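PDB 3OC7: enoyl-CoA hydratase from Mycobacterium avium, which probably catalyses the reversible addition of water to the double bond of 2-enoyl-CoA thioesters, a step of fatty acid metabolism, as other crotonase-family hydratases do. Local coordinates for residues A90-R93 with A94-A98; A224-L227 with E228-R232. One frame throughout, in Å; residues are numbered along the deposited sequence.

Overall arrangement
Both contacts are local, each made within a single helix between residues a turn apart: contact 1 in helix 86-106, contact 2 in helix 212-245. Their centres lie about 17 Å apart, and the two helices pack together, with Ala98 O 3.4 Å from Phe230 CE2. Each contact is partly buried. In contact 1 small residues, alanines and Val91, make the covered side; Glu92 and Glu96 are on the outer one, while Arg93 and Arg95 reach helix 212-245. Contact 2 buries a valine and a phenylalanine and has more exposed residues; two waters and a 1,2-ethanediol, probably from the crystallisation liquor, meet its arginines. Salt bridges of Arg95 and Asp231 tie the two helices to each other.

Contact 1 (A90-R93 with A94-A98); sequences AVER and AREMA
Val91 and Arg95, one turn apart on the same helix, run alongside each other. The valine's CG2, anti to its own backbone N, sits over one face of the Arg95 guanidinium, displaced toward its rim, and comes within 3.8 Å of NH2. The arginine reaches this place because its chain is extended from CG to NE (chi2 -171°) and runs back toward the start of the helix, with CG passing 3.4 Å from Val91 O. Glu92 approaches the same guanidinium at its edge, where its OE2 forms a salt bridge with Arg95 NH1. The modelled separation is too short to be taken literally, and Glu92 has two deposited conformers, so the exact geometry is doubtful. Arg95 has a second acidic partner: NE forms a salt bridge with Glu235 of helix 212-245. Glu96 runs out extended past the carbonyl of the preceding turn, its CG 3.3 Å from Glu92 O. A water gives a hydrogen bond to Glu96 OE2 at 2.7 Å and a weak one to Glu92 OE1 in the conformer modelled here, bridging two like-charged groups, and may ease their repulsion. Beneath the side chains the helix is regular, as in Arg95 N to Val91 O at 3.1 Å. Ala90 and Val91 pack on Ala242 and Ala94 on Ala238, both of helix 212-245, while Arg93 makes a cation-pi contact with Phe245 at the end of that helix and Met97 rests on the loop residues Leu35 and Ile154.

Contact 2 (A224-L227 with E228-R232); sequences AAVL and ERFDR. With EDO (1,2-ethanediol), chain B.
With CG anti to the carbonyl carbon and beside the backbone N (chi1 -83°), Phe230 turns its ring back along the helix toward Val226, whose CG1 stands anti to the backbone N and meets ring atom CE1 at 3.8 Å. The two side chains run alongside each other. Val226 O lies at the ring's edge, in its plane, 3.3 Å from CD1; the same oxygen accepts the Phe230 N-H at 3.2 Å and a weak bond from Arg229 N. Arg229 leaves the helix on another side, bending at chi3 (-68°). Its NE gives a hydrogen bond to a water 3.1 Å away in the guanidinium plane, and that water makes a weak bond to Ala225 O. A second water binds Ala225 O at 2.8 Å and accepts from Arg232 NH2 at 3.2 Å, so this carbonyl, which also takes the Arg229 N-H, is well supplied with donors. Arg229 NH1 reaches O1 of a 1,2-ethanediol, probably from the crystallisation liquor, at 3.0 Å; the diol also bonds to Asp233 OD2 and to Leu221 O of the second subunit. Phe230 is buried against Met101 and Arg102 of helix 86-106 and Leu157 of helix 156-159, and Asp231 forms a salt bridge with Arg102. An apolar inner side and a hydrated outer side make this an amphipathic stretch of a long helix, here in the largely helical C-terminal part of a crotonase fold.

Contact 1 (A90-R93 with A94-A98)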
loop_
_atom_site.group_PDB
_atom_site.type_symbol
_atom_site.label_atom_id
_atom_site.label_comp_id
_atom_site.label_asym_id
_atom_site.label_seq_id
_atom_site.Cartn_x
_atom_site.Cartn_y
_atom_site.Cartn_z
ATOM N N ALA A 90 21.045 25.221 -6.461
ATOM C CA ALA A 90 20.532 23.892 -6.070
ATOM C C ALA A 90 19.108 23.921 -5.482
ATOM O O ALA A 90 18.281 23.078 -5.844
ATOM C CB ALA A 90 21.492 23.190 -5.103
ATOM N N VAL A 91 18.818 24.883 -4.601
ATOM C CA VAL A 91 17.461 25.003 -4.023
ATOM C C VAL A 91 16.398 25.340 -5.092
ATOM O O VAL A 91 15.278 24.802 -5.062
ATOM C CB VAL A 91 17.410 25.952 -2.766
ATOM C CG1 VAL A 91 17.550 27.439 -3.158
ATOM C CG2 VAL A 91 16.143 25.702 -1.952
ATOM N N GLU A 92 16.741 26.211 -6.044
ATOM C CA GLU A 92 15.840 26.550 -7.152
ATOM C C GLU A 92 15.624 25.382 -8.115
ATOM O O GLU A 92 14.520 25.180 -8.625
ATOM C CB GLU A 92 16.347 27.771 -7.925
ATOM C CG GLU A 92 16.026 29.110 -7.276
ATOM C CD GLU A 92 14.611 29.192 -6.717
ATOM O OE1 GLU A 92 13.625 28.963 -7.460
ATOM O OE2 GLU A 92 14.488 29.501 -5.524
ATOM N N ARG A 93 16.681 24.606 -8.381
ATOM C CA ARG A 93 16.551 23.391 -9.216
ATOM C C ARG A 93 15.532 22.397 -8.606
ATOM O O ARG A 93 14.703 21.790 -9.325
ATOM C CB ARG A 93 17.909 22.685 -9.440
ATOM C CG ARG A 93 18.863 23.338 -10.451
ATOM C CD ARG A 93 19.930 22.329 -10.920
ATOM N NE ARG A 93 20.756 21.790 -9.831
ATOM C CZ ARG A 93 21.828 22.401 -9.328
ATOM N NH1 ARG A 93 22.211 23.580 -9.800
ATOM N NH2 ARG A 93 22.513 21.833 -8.342
ATOM N N ALA A 94 15.609 22.215 -7.285
ATOM C CA ALA A 94 14.671 21.338 -6.568
ATOM C C ALA A 94 13.218 21.841 -6.594
ATOM O O ALA A 94 12.301 21.045 -6.896
ATOM C CB ALA A 94 15.135 21.110 -5.134
ATOM N N ARG A 95 13.017 23.144 -6.335
ATOM C CA ARG A 95 11.671 23.759 -6.432
ATOM C C ARG A 95 11.079 23.641 -7.857
ATOM O O ARG A 95 9.880 23.368 -8.018
ATOM C CB ARG A 95 11.664 25.235 -5.952
ATOM C CG ARG A 95 11.964 25.454 -4.460
ATOM C CD ARG A 95 11.721 26.922 -4.051
ATOM N NE ARG A 95 12.212 27.230 -2.702
ATOM C CZ ARG A 95 13.159 28.127 -2.414
ATOM N NH1 ARG A 95 13.744 28.827 -3.382
ATOM N NH2 ARG A 95 13.526 28.327 -1.148
ATOM N N GLU A 96 11.906 23.831 -8.877
ATOM C CA GLU A 96 11.498 23.677 -10.270
ATOM C C GLU A 96 11.067 22.233 -10.638
ATOM O O GLU A 96 10.091 22.038 -11.397
ATOM C CB GLU A 96 12.576 24.259 -11.207
ATOM C CG GLU A 96 12.570 25.810 -11.169
ATOM C CD GLU A 96 13.813 26.469 -11.757
ATOM O OE1 GLU A 96 14.714 25.751 -12.239
ATOM O OE2 GLU A 96 13.880 27.728 -11.732
ATOM N N MET A 97 11.762 21.231 -10.084
ATOM C CA MET A 97 11.343 19.836 -10.222
ATOM C C MET A 97 9.975 19.566 -9.568
ATOM O O MET A 97 9.105 18.942 -10.198
ATOM C CB MET A 97 12.423 18.875 -9.684
ATOM C CG MET A 97 12.144 17.389 -9.992
ATOM S SD MET A 97 11.989 17.094 -11.781
ATOM C CE MET A 97 11.222 15.482 -11.843
ATOM N N ALA A 98 9.769 20.048 -8.338
ATOM C CA ALA A 98 8.465 19.930 -7.663
ATOM C C ALA A 98 7.318 20.582 -8.449
ATOM O O ALA A 98 6.228 19.992 -8.583
ATOM C CB ALA A 98 8.542 20.494 -6.235
HETATM O O HOH W 1 12.058 29.203 -10.423
#

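Contact 2 (A224-L227 with E228-R232)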
loop_
_atom_site.group_PDB
_atom_site.type_symbol
_atom_site.label_atom_id
_atom_site.label_comp_id
_atom_site.label_asym_id
_atom_site.label_seq_id
_atom_site.Cartn_x
_atom_site.Cartn_y
_atom_site.Cartn_z
ATOM N N ALA A 224 -5.859 13.523 -4.668
ATOM C CA ALA A 224 -6.066 14.370 -3.480
ATOM C C ALA A 224 -4.998 14.173 -2.398
ATOM O O ALA A 224 -4.428 15.156 -1.892
ATOM C CB ALA A 224 -7.483 14.165 -2.901
ATOM N N ALA A 225 -4.697 12.914 -2.069
ATOM C CA ALA A 225 -3.674 12.606 -1.037
ATOM C C ALA A 225 -2.247 13.011 -1.453
ATOM O O ALA A 225 -1.446 13.466 -0.613
ATOM C CB ALA A 225 -3.713 11.122 -0.634
ATOM N N VAL A 226 -1.931 12.853 -2.740
ATOM C CA VAL A 226 -0.638 13.281 -3.303
ATOM C C VAL A 226 -0.440 14.810 -3.190
ATOM O O VAL A 226 0.620 15.271 -2.725
ATOM C CB VAL A 226 -0.449 12.790 -4.781
ATOM C CG1 VAL A 226 0.876 13.284 -5.381
ATOM C CG2 VAL A 226 -0.504 11.248 -4.848
ATOM N N LEU A 227 -1.458 15.593 -3.553
ATOM C CA LEU A 227 -1.351 17.054 -3.469
ATOM C C LEU A 227 -1.199 17.568 -2.009
ATOM O O LEU A 227 -0.490 18.570 -1.763
ATOM C CB LEU A 227 -2.516 17.717 -4.217
ATOM C CG LEU A 227 -2.499 17.481 -5.741
ATOM C CD1 LEU A 227 -3.828 17.870 -6.403
ATOM C CD2 LEU A 227 -1.320 18.211 -6.379
ATOM N N GLU A 228 -1.818 16.859 -1.056
ATOM C CA GLU A 228 -1.668 17.174 0.375
ATOM C C GLU A 228 -0.224 17.010 0.844
ATOM O O GLU A 228 0.264 17.820 1.667
ATOM C CB GLU A 228 -2.577 16.298 1.245
ATOM C CG GLU A 228 -4.059 16.583 1.125
ATOM C CD GLU A 228 -4.907 15.560 1.875
ATOM O OE1 GLU A 228 -4.624 15.296 3.069
ATOM O OE2 GLU A 228 -5.855 15.013 1.273
ATOM N N ARG A 229 0.462 15.986 0.323
ATOM C CA ARG A 229 1.884 15.723 0.639
ATOM C C ARG A 229 2.801 16.843 0.101
ATOM O O ARG A 229 3.717 17.295 0.814
ATOM C CB ARG A 229 2.310 14.320 0.133
ATOM C CG ARG A 229 3.745 13.905 0.482
ATOM C CD ARG A 229 4.174 12.583 -0.170
ATOM N NE ARG A 229 3.454 11.421 0.367
ATOM C CZ ARG A 229 3.927 10.585 1.288
ATOM N NH1 ARG A 229 5.137 10.756 1.805
ATOM N NH2 ARG A 229 3.176 9.561 1.685
ATOM N N PHE A 230 2.547 17.301 -1.133
ATOM C CA PHE A 230 3.237 18.480 -1.698
ATOM C C PHE A 230 3.056 19.714 -0.781
ATOM O O PHE A 230 4.035 20.405 -0.460
ATOM C CB PHE A 230 2.720 18.823 -3.118
ATOM C CG PHE A 230 3.350 18.024 -4.268
ATOM C CD1 PHE A 230 3.015 16.692 -4.497
ATOM C CD2 PHE A 230 4.227 18.660 -5.179
ATOM C CE1 PHE A 230 3.563 15.981 -5.595
ATOM C CE2 PHE A 230 4.786 17.971 -6.286
ATOM C CZ PHE A 230 4.448 16.624 -6.498
ATOM N N ASP A 231 1.817 19.993 -0.360
ATOM C CA ASP A 231 1.532 21.129 0.535
ATOM C C ASP A 231 2.373 21.073 1.837
ATOM O O ASP A 231 2.950 22.088 2.247
ATOM C CB ASP A 231 0.033 21.187 0.884
ATOM C CG ASP A 231 -0.840 21.703 -0.252
ATOM O OD1 ASP A 231 -0.335 22.330 -1.214
ATOM O OD2 ASP A 231 -2.069 21.490 -0.149
ATOM N N ARG A 232 2.443 19.891 2.462
ATOM C CA ARG A 232 3.192 19.700 3.721
ATOM C C ARG A 232 4.727 19.713 3.595
ATOM O O ARG A 232 5.411 20.277 4.478
ATOM C CB ARG A 232 2.778 18.390 4.415
ATOM C CG ARG A 232 1.315 18.265 4.804
ATOM C CD ARG A 232 1.088 17.046 5.722
ATOM N NE ARG A 232 1.516 15.777 5.125
ATOM C CZ ARG A 232 0.738 14.973 4.395
ATOM N NH1 ARG A 232 -0.528 15.285 4.163
ATOM N NH2 ARG A 232 1.234 13.844 3.895
HETATM C C1 EDO B . 8.313 12.969 2.349
HETATM O O1 EDO B . 7.010 13.146 1.783
HETATM C C2 EDO B . 8.270 11.940 3.471
HETATM O O2 EDO B . 9.600 11.815 3.997
HETATM O O HOH W 2 0.400 11.025 -0.291
HETATM O O HOH W 3 -0.968 12.585 2.027
#